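Local coordinates for protein beta-N-acetylhexosaminidase (Mycobacterium smegmatis, PDB 4YYF) that probably hydrolyses terminal non-reducing N-acetyl-D-hexosamine residues from N-acetyl-beta-D-hexosaminides, as a member of glycosyl hydrolase family 3, at residues Val63-Ile73 with Ala94-Asp104; Ala41-Leu49 with Pro328-Leu338. The protein carries 1 engineered substitution. All blocks are in the same frame, centred on the assembly; numbering follows the deposited sequence.

Contact 1 of 2, residues Val63-Ile73 with Ala94-Asp104; sequences VADHHVGGIMI and AAPLPLAVSVD
A chi1 of -178° swings Leu-99 CG beside its own carbonyl carbon, and both methyls reach across to the other segment: Leu-99 CD1 lies 3.8 Å from Val-63 CG2, and Leu-99 CD2 lies 3.9 Å from Ile-71 CD1. Ile-71 holds CG1 between its own N and carbonyl carbon (chi1 56°), and its side chain meets that of Leu-99 at about a right angle. Past Leu-99 the chain pairs as parallel strands, 70-73 beside 100-103, in the beta-alpha-beta crossover that runs through helix 86-93. Ala-100 N donates to Gly-69 O, Ile-71 N to Ala-100 O, and Ser-102 N to Ile-71 O; Ile-73 N then meets Ser-102 O at 2.8 Å in a nearly straight bond. Ile-71, Ile-73 and Val-101 share one face of the sheet, where Ile-71 and Val-101 pack on Leu-87 of that helix. The other face carries Ser-102 and Met-72, a selenomethionine whose extended chain brings CE to 3.6 Å from Asp-104 OD1. Three waters bridge the segments. One lies in the His-67 ring plane, 2.9 Å from His-67 ND1, and binds Val-63 O and Ala-95 N; another, beside the paired strands, donates to Ile-71 O and hydrogen-bonds with Ser-102 OG; the third joins Ile-73 O to Asp-104 N. Lys-359 NZ ties Gly-69 O to Pro-98 O. Backbone bonds thus fix the register and hydrocarbon seals the helix side, while Ser-102 and its water make the Met-72 face partly polar; a formic acid beside Asp-104, probably from the crystallisation liquor, may mark a pocket.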
# COMPACT_ATOMS: atom_id res chain seq x y z
N VAL A 63 -5.91 1.00 -18.01
CA VAL A 63 -6.53 -0.30 -17.74
C VAL A 63 -6.75 -1.11 -19.03
O VAL A 63 -6.38 -2.29 -19.09
CB VAL A 63 -7.85 -0.13 -16.96
CG1 VAL A 63 -8.62 -1.47 -16.88
CG2 VAL A 63 -7.55 0.41 -15.56
N ALA A 64 -7.31 -0.49 -20.06
CA ALA A 64 -7.55 -1.21 -21.31
C ALA A 64 -6.28 -1.50 -22.09
O ALA A 64 -6.15 -2.55 -22.73
CB ALA A 64 -8.56 -0.45 -22.19
N ASP A 65 -5.32 -0.57 -22.07
CA ASP A 65 -4.16 -0.73 -22.94
C ASP A 65 -3.08 -1.59 -22.31
O ASP A 65 -2.33 -2.26 -23.02
CB ASP A 65 -3.55 0.64 -23.32
CG ASP A 65 -4.50 1.50 -24.13
OD1 ASP A 65 -5.52 0.97 -24.62
OD2 ASP A 65 -4.23 2.71 -24.27
N HIS A 66 -2.98 -1.55 -20.99
CA HIS A 66 -1.89 -2.23 -20.31
C HIS A 66 -2.33 -3.25 -19.27
O HIS A 66 -1.50 -4.01 -18.79
CB HIS A 66 -0.93 -1.20 -19.69
CG HIS A 66 -0.38 -0.25 -20.69
ND1 HIS A 66 0.61 -0.61 -21.59
CD2 HIS A 66 -0.67 1.05 -20.97
CE1 HIS A 66 0.89 0.41 -22.37
NE2 HIS A 66 0.13 1.43 -22.02
N HIS A 67 -3.61 -3.25 -18.91
CA HIS A 67 -4.11 -4.25 -17.95
C HIS A 67 -3.43 -4.17 -16.59
O HIS A 67 -3.19 -5.21 -15.94
CB HIS A 67 -3.97 -5.66 -18.50
CG HIS A 67 -4.61 -5.85 -19.83
ND1 HIS A 67 -5.93 -5.55 -20.07
CD2 HIS A 67 -4.11 -6.29 -21.01
CE1 HIS A 67 -6.22 -5.79 -21.33
NE2 HIS A 67 -5.13 -6.24 -21.93
N VAL A 68 -3.11 -2.96 -16.15
CA VAL A 68 -2.56 -2.77 -14.81
C VAL A 68 -3.55 -3.28 -13.76
O VAL A 68 -4.79 -3.14 -13.92
CB VAL A 68 -2.16 -1.30 -14.51
CG1 VAL A 68 -0.99 -0.86 -15.38
CG2 VAL A 68 -3.36 -0.35 -14.67
N GLY A 69 -3.03 -3.90 -12.71
CA GLY A 69 -3.88 -4.54 -11.72
C GLY A 69 -4.62 -3.53 -10.86
O GLY A 69 -5.71 -3.80 -10.35
N GLY A 70 -4.02 -2.36 -10.68
CA GLY A 70 -4.63 -1.39 -9.79
C GLY A 70 -4.44 0.04 -10.24
O GLY A 70 -3.46 0.37 -10.90
N ILE A 71 -5.41 0.89 -9.90
CA ILE A 71 -5.27 2.32 -10.08
C ILE A 71 -5.43 3.00 -8.73
O ILE A 71 -6.15 2.49 -7.87
CB ILE A 71 -6.29 2.89 -11.09
CG1 ILE A 71 -7.71 2.54 -10.67
CG2 ILE A 71 -5.97 2.39 -12.51
CD1 ILE A 71 -8.80 3.25 -11.50
N MSE A 72 -4.75 4.12 -8.53
CA MSE A 72 -4.85 4.82 -7.27
C MSE A 72 -5.48 6.20 -7.45
O MSE A 72 -5.18 6.93 -8.40
CB MSE A 72 -3.48 4.99 -6.60
CG MSE A 72 -3.60 5.61 -5.22
SE MSE A 72 -1.89 5.95 -4.40
CE MSE A 72 -2.50 6.55 -2.64
N ILE A 73 -6.37 6.54 -6.53
CA ILE A 73 -7.01 7.84 -6.48
C ILE A 73 -6.19 8.69 -5.51
O ILE A 73 -5.95 8.28 -4.38
CB ILE A 73 -8.44 7.73 -5.93
CG1 ILE A 73 -9.26 6.72 -6.74
CG2 ILE A 73 -9.12 9.08 -5.89
CD1 ILE A 73 -9.39 7.04 -8.22
N ALA A 94 -12.57 -4.53 -17.02
CA ALA A 94 -11.21 -4.97 -16.69
C ALA A 94 -11.06 -6.48 -16.84
O ALA A 94 -11.95 -7.24 -16.46
CB ALA A 94 -10.83 -4.55 -15.29
N ALA A 95 -9.93 -6.90 -17.42
CA ALA A 95 -9.62 -8.31 -17.66
C ALA A 95 -8.10 -8.43 -17.74
O ALA A 95 -7.44 -7.49 -18.17
CB ALA A 95 -10.27 -8.80 -18.96
N PRO A 96 -7.55 -9.59 -17.33
CA PRO A 96 -8.23 -10.81 -16.89
C PRO A 96 -8.70 -10.80 -15.43
O PRO A 96 -9.61 -11.56 -15.11
CB PRO A 96 -7.16 -11.89 -17.09
CG PRO A 96 -5.88 -11.17 -16.83
CD PRO A 96 -6.08 -9.75 -17.31
N LEU A 97 -8.11 -9.96 -14.57
CA LEU A 97 -8.53 -9.89 -13.17
C LEU A 97 -9.35 -8.64 -12.90
O LEU A 97 -9.26 -7.66 -13.65
CB LEU A 97 -7.32 -9.94 -12.23
CG LEU A 97 -6.65 -11.31 -12.12
CD1 LEU A 97 -5.30 -11.21 -11.43
CD2 LEU A 97 -7.57 -12.25 -11.34
N PRO A 98 -10.17 -8.66 -11.85
CA PRO A 98 -10.88 -7.43 -11.47
C PRO A 98 -9.89 -6.31 -11.14
O PRO A 98 -8.74 -6.57 -10.77
CB PRO A 98 -11.64 -7.84 -10.20
CG PRO A 98 -11.86 -9.31 -10.34
CD PRO A 98 -10.62 -9.83 -11.05
N LEU A 99 -10.33 -5.06 -11.29
CA LEU A 99 -9.48 -3.91 -11.03
C LEU A 99 -9.49 -3.55 -9.56
O LEU A 99 -10.56 -3.52 -8.93
CB LEU A 99 -9.99 -2.70 -11.84
CG LEU A 99 -9.21 -1.39 -11.77
CD1 LEU A 99 -7.82 -1.58 -12.34
CD2 LEU A 99 -9.98 -0.27 -12.53
N ALA A 100 -8.31 -3.29 -8.99
CA ALA A 100 -8.24 -2.79 -7.62
C ALA A 100 -8.20 -1.27 -7.66
O ALA A 100 -7.49 -0.69 -8.48
CB ALA A 100 -7.01 -3.33 -6.89
N VAL A 101 -8.97 -0.63 -6.80
CA VAL A 101 -9.05 0.82 -6.78
C VAL A 101 -8.67 1.29 -5.39
O VAL A 101 -9.37 0.99 -4.44
CB VAL A 101 -10.48 1.29 -7.11
CG1 VAL A 101 -10.57 2.83 -7.05
CG2 VAL A 101 -10.87 0.77 -8.51
N SER A 102 -7.54 1.99 -5.27
CA SER A 102 -6.98 2.31 -3.96
C SER A 102 -6.95 3.81 -3.72
O SER A 102 -7.06 4.60 -4.66
CB SER A 102 -5.58 1.72 -3.83
OG SER A 102 -4.73 2.21 -4.86
N VAL A 103 -6.78 4.19 -2.45
CA VAL A 103 -6.80 5.58 -2.04
C VAL A 103 -6.13 5.71 -0.66
O VAL A 103 -6.11 4.75 0.11
CB VAL A 103 -8.27 6.11 -1.96
CG1 VAL A 103 -9.06 5.39 -0.85
CG2 VAL A 103 -8.31 7.63 -1.75
N ASP A 104 -5.57 6.88 -0.38
CA ASP A 104 -5.15 7.24 0.98
C ASP A 104 -6.33 7.88 1.73
O ASP A 104 -6.55 9.08 1.63
CB ASP A 104 -4.02 8.27 0.96
CG ASP A 104 -2.64 7.65 0.79
OD1 ASP A 104 -2.51 6.41 0.93
OD2 ASP A 104 -1.68 8.41 0.54
O HOH W 1 -8.00 -4.86 -18.09
O HOH W 2 -5.27 -0.20 -6.42
O HOH W 3 -4.80 8.85 -2.16

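Contact 2 of 2, residues Ala41-Leu49 with Pro328-Leu338; sequences ARDKLAQLL and PAVLDRLEQAL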
# COMPACT_ATOMS: atom_id res chain seq x y z
N ALA A 41 3.02 -13.17 -20.29
CA ALA A 41 3.98 -12.66 -19.31
C ALA A 41 3.79 -11.19 -18.97
O ALA A 41 3.89 -10.80 -17.81
CB ALA A 41 5.41 -12.92 -19.79
N ARG A 42 3.49 -10.37 -19.97
CA ARG A 42 3.36 -8.93 -19.75
C ARG A 42 2.12 -8.62 -18.92
O ARG A 42 2.12 -7.69 -18.11
CB ARG A 42 3.35 -8.20 -21.11
CG ARG A 42 3.40 -6.67 -21.03
CD ARG A 42 3.62 -6.09 -22.43
NE ARG A 42 3.76 -4.64 -22.46
CZ ARG A 42 4.92 -3.99 -22.42
NH1 ARG A 42 6.07 -4.67 -22.31
NH2 ARG A 42 4.94 -2.67 -22.47
N ASP A 43 1.05 -9.40 -19.09
CA ASP A 43 -0.15 -9.16 -18.29
C ASP A 43 -0.00 -9.64 -16.85
O ASP A 43 -0.61 -9.07 -15.93
CB ASP A 43 -1.39 -9.79 -18.95
CG ASP A 43 -1.74 -9.13 -20.27
OD1 ASP A 43 -1.20 -8.03 -20.56
OD2 ASP A 43 -2.54 -9.71 -21.02
N LYS A 44 0.79 -10.69 -16.65
CA LYS A 44 1.15 -11.11 -15.30
C LYS A 44 1.92 -10.00 -14.62
O LYS A 44 1.67 -9.70 -13.46
CB LYS A 44 2.03 -12.35 -15.31
CG LYS A 44 1.36 -13.61 -15.79
CD LYS A 44 2.33 -14.77 -15.67
CE LYS A 44 1.64 -16.10 -15.88
NZ LYS A 44 2.58 -17.23 -15.56
N LEU A 45 2.86 -9.40 -15.34
CA LEU A 45 3.66 -8.29 -14.79
C LEU A 45 2.81 -7.06 -14.49
O LEU A 45 2.98 -6.41 -13.44
CB LEU A 45 4.83 -7.92 -15.72
CG LEU A 45 5.89 -9.02 -15.86
CD1 LEU A 45 6.87 -8.73 -17.00
CD2 LEU A 45 6.64 -9.17 -14.54
N ALA A 46 1.87 -6.74 -15.39
CA ALA A 46 1.03 -5.56 -15.17
C ALA A 46 0.14 -5.73 -13.94
O ALA A 46 -0.25 -4.75 -13.31
CB ALA A 46 0.19 -5.25 -16.43
N GLN A 47 -0.17 -6.98 -13.59
CA GLN A 47 -1.00 -7.22 -12.43
C GLN A 47 -0.29 -6.85 -11.12
O GLN A 47 -0.92 -6.70 -10.07
CB GLN A 47 -1.45 -8.69 -12.43
CG GLN A 47 -2.39 -9.06 -11.31
CD GLN A 47 -3.68 -8.27 -11.33
OE1 GLN A 47 -4.21 -7.91 -10.26
NE2 GLN A 47 -4.21 -8.01 -12.54
N LEU A 48 1.03 -6.69 -11.18
CA LEU A 48 1.83 -6.38 -10.00
C LEU A 48 2.02 -4.87 -9.79
O LEU A 48 2.78 -4.46 -8.91
CB LEU A 48 3.22 -7.04 -10.11
CG LEU A 48 3.21 -8.52 -10.45
CD1 LEU A 48 4.62 -9.11 -10.46
CD2 LEU A 48 2.30 -9.30 -9.49
N LEU A 49 1.37 -4.06 -10.62
CA LEU A 49 1.55 -2.61 -10.59
C LEU A 49 0.27 -1.91 -10.14
O LEU A 49 -0.83 -2.31 -10.52
CB LEU A 49 1.93 -2.09 -11.99
CG LEU A 49 3.03 -2.84 -12.75
CD1 LEU A 49 3.23 -2.21 -14.12
CD2 LEU A 49 4.33 -2.85 -11.95
N PRO A 328 4.33 1.61 -19.82
CA PRO A 328 4.94 0.74 -20.85
C PRO A 328 6.46 0.58 -20.71
O PRO A 328 6.97 -0.50 -21.01
CB PRO A 328 4.58 1.43 -22.18
CG PRO A 328 4.12 2.82 -21.82
CD PRO A 328 3.61 2.76 -20.41
N ALA A 329 7.18 1.61 -20.28
CA ALA A 329 8.62 1.50 -20.06
C ALA A 329 8.93 0.56 -18.89
O ALA A 329 9.92 -0.19 -18.91
CB ALA A 329 9.23 2.86 -19.80
N VAL A 330 8.09 0.61 -17.87
CA VAL A 330 8.26 -0.27 -16.72
C VAL A 330 8.05 -1.73 -17.12
O VAL A 330 8.87 -2.59 -16.81
CB VAL A 330 7.32 0.13 -15.55
CG1 VAL A 330 7.27 -0.97 -14.49
CG2 VAL A 330 7.80 1.44 -14.93
N LEU A 331 6.97 -2.00 -17.84
CA LEU A 331 6.70 -3.35 -18.30
C LEU A 331 7.81 -3.87 -19.22
O LEU A 331 8.19 -5.03 -19.15
CB LEU A 331 5.34 -3.40 -19.01
CG LEU A 331 4.14 -3.22 -18.06
CD1 LEU A 331 2.85 -3.09 -18.86
CD2 LEU A 331 4.05 -4.39 -17.07
N ASP A 332 8.32 -2.99 -20.08
CA ASP A 332 9.48 -3.34 -20.92
C ASP A 332 10.67 -3.78 -20.08
O ASP A 332 11.34 -4.77 -20.38
CB ASP A 332 9.90 -2.15 -21.79
CG ASP A 332 8.99 -1.94 -22.97
OD1 ASP A 332 8.07 -2.76 -23.17
OD2 ASP A 332 9.20 -0.95 -23.71
N ARG A 333 10.94 -3.04 -19.01
CA ARG A 333 12.11 -3.33 -18.19
C ARG A 333 11.89 -4.64 -17.41
O ARG A 333 12.83 -5.41 -17.18
CB ARG A 333 12.38 -2.16 -17.22
CG ARG A 333 13.59 -2.35 -16.30
CD ARG A 333 14.91 -2.37 -17.08
NE ARG A 333 16.09 -2.55 -16.23
CZ ARG A 333 16.68 -3.72 -16.00
NH1 ARG A 333 16.21 -4.83 -16.56
NH2 ARG A 333 17.76 -3.79 -15.21
N LEU A 334 10.65 -4.89 -17.01
CA LEU A 334 10.36 -6.09 -16.24
C LEU A 334 10.51 -7.35 -17.09
O LEU A 334 11.03 -8.36 -16.61
CB LEU A 334 8.98 -6.01 -15.59
CG LEU A 334 8.88 -4.97 -14.48
CD1 LEU A 334 7.48 -4.94 -13.87
CD2 LEU A 334 9.92 -5.26 -13.40
N GLU A 335 10.06 -7.29 -18.33
CA GLU A 335 10.27 -8.39 -19.27
C GLU A 335 11.76 -8.67 -19.51
O GLU A 335 12.18 -9.82 -19.58
CB GLU A 335 9.55 -8.11 -20.59
CG GLU A 335 8.04 -8.07 -20.48
CD GLU A 335 7.34 -8.28 -21.82
OE1 GLU A 335 6.74 -7.32 -22.35
OE2 GLU A 335 7.40 -9.42 -22.35
N GLN A 336 12.56 -7.61 -19.63
CA GLN A 336 14.00 -7.78 -19.79
C GLN A 336 14.63 -8.43 -18.56
O GLN A 336 15.54 -9.25 -18.68
CB GLN A 336 14.67 -6.43 -20.09
CG GLN A 336 14.24 -5.80 -21.41
CD GLN A 336 14.61 -4.33 -21.48
OE1 GLN A 336 15.43 -3.84 -20.69
NE2 GLN A 336 14.01 -3.61 -22.43
N ALA A 337 14.15 -8.06 -17.38
CA ALA A 337 14.68 -8.63 -16.14
C ALA A 337 14.38 -10.12 -16.05
O ALA A 337 15.19 -10.90 -15.55
CB ALA A 337 14.13 -7.91 -14.95
N LEU A 338 13.20 -10.51 -16.54
CA LEU A 338 12.81 -11.91 -16.60
C LEU A 338 13.79 -12.65 -17.48
O LEU A 338 14.30 -13.71 -17.10
CB LEU A 338 11.39 -12.06 -17.16
CG LEU A 338 10.25 -11.87 -16.17
CD1 LEU A 338 8.90 -12.13 -16.82
CD2 LEU A 338 10.45 -12.78 -14.96
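Helix 41-46 crosses helix 328-338 at 116°, their axes 9.9 Å apart at the closest, with Arg-42 and Leu-331 the nearest pair of CA atoms. Both belong to the TIM-barrel domain, and Leu-45 packs as a knob into a hole formed by Leu-331, Leu-334, Glu-335 and Leu-338. Leu-45 CD1 touches the hole's wall 3.7 Å from Leu-334 CB, and the two leucine side chains lie alongside each other, pointing opposite ways. Leu-331 CD2 fills the next position, touching Ala-46 CB and Leu-49 CD1, and Leu-49 also rests on Trp-321 of the neighbouring strand 319-321. Beside this apolar patch the contact turns polar. Arg-42 runs extended from CG to NE, its CG anti to the backbone N (chi1 -172°), which carries the guanidinium across Leu-331 to two acids one helical turn apart. Arg-42 NH1 forms salt bridges with both, at 2.9 Å to Asp-332 OD1 and at 2.7 Å to Glu-335 OE1, the latter through the anti lone pair and within the guanidinium plane. A weak bond from Arg-42 NH2 reaches Pro-328 O. One guanidinium face lies against hydrocarbon, with Leu-331 CB 3.5 Å from Arg-42 CZ.

Overall arrangement
Both segments of contact 1 fall between the two segments of contact 2 in the sequence: residues 41-49 come first, then 63-73 and 94-104, and 328-338 near the end. Their centres lie about 15 Å apart. They join directly: Gly-69 N probably bonds to Ala-46 O just ahead of the strands, and Gly-70 N to Leu-49 O where strand 49-52 pairs in parallel with 70-73. Contact 1 extends the barrel sheet from strand to strand. The pairing of 49-52 with 319-321 brings early and late parts of that sheet together, and contact 2 packs helix 327-340 beside this junction, against the segment that leads into strand 49-52 of the TIM-barrel domain.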